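Local coordinates for phosphatidylinositol-specific phospholipase C1 (Streptomyces antibioticus, PDB 3H4X), which belongs to the phosphatidylinositol-specific phospholipase C family and folds as a barrel of mostly parallel strands surrounded by helices, at residues Q102-A105 against G106-D110. Sequence-based numbering, arbitrary orientation.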
ATOM      1  N   GLN A 102      15.926  -7.736   8.848  1.00 10.48           N
ATOM      2  CA  GLN A 102      16.535  -6.696   8.031  1.00 10.52           C
ATOM      3  C   GLN A 102      15.614  -5.486   7.879  1.00 10.19           C
ATOM      4  O   GLN A 102      14.421  -5.551   8.192  1.00 10.29           O
ATOM      5  CB  GLN A 102      16.964  -7.250   6.670  1.00 10.82           C
ATOM      6  CG  GLN A 102      17.937  -8.410   6.783  1.00 11.90           C
ATOM      7  CD  GLN A 102      19.182  -8.031   7.558  1.00 13.48           C
ATOM      8  OE1 GLN A 102      19.956  -7.184   7.124  1.00 14.47           O
ATOM      9  NE2 GLN A 102      19.383  -8.666   8.708  1.00 14.28           N
ATOM     10  N   ASP A 103      16.189  -4.386   7.406  1.00 10.04           N
ATOM     11  CA  ASP A 103      15.490  -3.114   7.285  1.00  9.95           C
ATOM     12  C   ASP A 103      14.743  -2.983   5.957  1.00  9.34           C
ATOM     13  O   ASP A 103      14.579  -3.956   5.222  1.00  9.24           O
ATOM     14  CB  ASP A 103      16.481  -1.959   7.452  1.00 10.72           C
ATOM     15  CG  ASP A 103      17.550  -1.940   6.370  1.00 12.11           C
ATOM     16  OD1 ASP A 103      17.507  -2.787   5.452  1.00 13.19           O
ATOM     17  OD2 ASP A 103      18.445  -1.071   6.441  1.00 15.89           O
ATOM     18  N   PHE A 104      14.290  -1.772   5.652  1.00  9.05           N
ATOM     19  CA  PHE A 104      13.492  -1.544   4.449  1.00  8.65           C
ATOM     20  C   PHE A 104      14.293  -1.873   3.190  1.00  8.48           C
ATOM     21  O   PHE A 104      13.775  -2.497   2.261  1.00  8.47           O
ATOM     22  CB  PHE A 104      12.976  -0.104   4.425  1.00  9.02           C
ATOM     23  CG  PHE A 104      12.056   0.211   3.270  1.00  9.17           C
ATOM     24  CD1 PHE A 104      11.089  -0.691   2.847  1.00  9.59           C
ATOM     25  CD2 PHE A 104      12.135   1.441   2.639  1.00  9.56           C
ATOM     26  CE1 PHE A 104      10.234  -0.378   1.795  1.00 10.59           C
ATOM     27  CE2 PHE A 104      11.285   1.757   1.592  1.00 10.27           C
ATOM     28  CZ  PHE A 104      10.335   0.846   1.173  1.00 10.91           C
ATOM     29  N   ALA A 105      15.557  -1.460   3.156  1.00  8.60           N
ATOM     30  CA  ALA A 105      16.415  -1.810   2.031  1.00  8.82           C
ATOM     31  C   ALA A 105      16.491  -3.327   1.849  1.00  8.90           C
ATOM     32  O   ALA A 105      16.521  -3.822   0.721  1.00  9.21           O
ATOM     33  CB  ALA A 105      17.805  -1.209   2.198  1.00  9.45           C
ATOM     34  N   GLY A 106      16.524  -4.062   2.959  1.00  9.07           N
ATOM     35  CA  GLY A 106      16.538  -5.520   2.904  1.00  9.31           C
ATOM     36  C   GLY A 106      15.247  -6.088   2.342  1.00  9.12           C
ATOM     37  O   GLY A 106      15.260  -7.034   1.553  1.00  9.38           O
ATOM     38  N   CYS A 107      14.124  -5.511   2.753  1.00  8.82           N
ATOM     39  CA  CYS A 107      12.832  -5.903   2.213  1.00  9.12           C
ATOM     40  C   CYS A 107      12.790  -5.694   0.700  1.00  8.59           C
ATOM     41  O   CYS A 107      12.364  -6.570  -0.055  1.00  8.39           O
ATOM     42  CB  CYS A 107      11.726  -5.091   2.882  1.00  9.41           C
ATOM     43  SG  CYS A 107      10.082  -5.460   2.275  1.00 13.33           S
ATOM     44  N   LEU A 108      13.227  -4.520   0.262  1.00  8.02           N
ATOM     45  CA  LEU A 108      13.249  -4.194  -1.155  1.00  7.89           C
ATOM     46  C   LEU A 108      14.152  -5.145  -1.934  1.00  7.98           C
ATOM     47  O   LEU A 108      13.843  -5.515  -3.067  1.00  8.07           O
ATOM     48  CB  LEU A 108      13.684  -2.742  -1.357  1.00  7.95           C
ATOM     49  CG  LEU A 108      12.700  -1.681  -0.862  1.00  7.80           C
ATOM     50  CD1 LEU A 108      13.388  -0.324  -0.826  1.00  8.52           C
ATOM     51  CD2 LEU A 108      11.446  -1.644  -1.729  1.00  8.94           C
ATOM     52  N   SER A 109      15.266  -5.542  -1.329  1.00  8.61           N
ATOM     53  CA  SER A 109      16.135  -6.532  -1.951  1.00  9.37           C
ATOM     54  C   SER A 109      15.408  -7.865  -2.126  1.00  9.22           C
ATOM     55  O   SER A 109      15.508  -8.497  -3.180  1.00  9.14           O
ATOM     56  CB  SER A 109      17.415  -6.724  -1.137  1.00  9.92           C
ATOM     57  OG  SER A 109      18.222  -5.563  -1.174  1.00 12.38           O
ATOM     58  N   ASP A 110      14.677  -8.299  -1.103  1.00  9.27           N
ATOM     59  CA  ASP A 110      13.905  -9.536  -1.212  1.00  9.23           C
ATOM     60  C   ASP A 110      12.903  -9.422  -2.355  1.00  8.80           C
ATOM     61  O   ASP A 110      12.727 -10.358  -3.143  1.00  9.01           O
ATOM     62  CB  ASP A 110      13.146  -9.842   0.084  1.00  9.56           C
ATOM     63  CG  ASP A 110      14.050 -10.318   1.206  1.00 10.15           C
ATOM     64  OD1 ASP A 110      15.285 -10.344   1.023  1.00 11.57           O
ATOM     65  OD2 ASP A 110      13.510 -10.663   2.281  1.00 10.71           O
TER
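Asp103 stands at the N-cap of helix 104-117 and binds the first turn through both side chain and backbone. Asp103 OD1 accepts from Gly106 N at 3.0 Å, met nearly along the C-O axis (153° at the hydrogen), the capping bond; Asp103 CG sits between backbone N and carbonyl carbon (chi1 63°), a torsion that brings OD1 back to Gly106 N. Asp103 O takes Cys107 N at 3.0 Å, so two amides of the first turn find acceptors on one residue. The carboxylate would also be favoured by the positive end of the helix dipole. The i to i+4 ladder that begins with this Cys107 bond continues as Leu108 N reaches Phe104 O at 2.9 Å and Ser109 N reaches Ala105 O. In a TIM-barrel-like fold, helix 104-117 packs on strand 58-64, whose Leu63 touches Phe104, and on helix 142-153, whose Leu148 touches both Phe104 and Leu108. With chi1 at -176° the Phe104 ring swings to the Leu108 side of the helix, where Leu108 CD1 lies over the centre of one face in a CH-pi contact, 3.9 Å from the ring centroid and 13° off the normal. Ser109 OG is hydrogen-bonded to Lys152 NZ, although its position is less certain, while Asp110 OD1 and OD2 accept from the backbone amides of Ala89 and Glu87, tying the helix to the chain around those two residues.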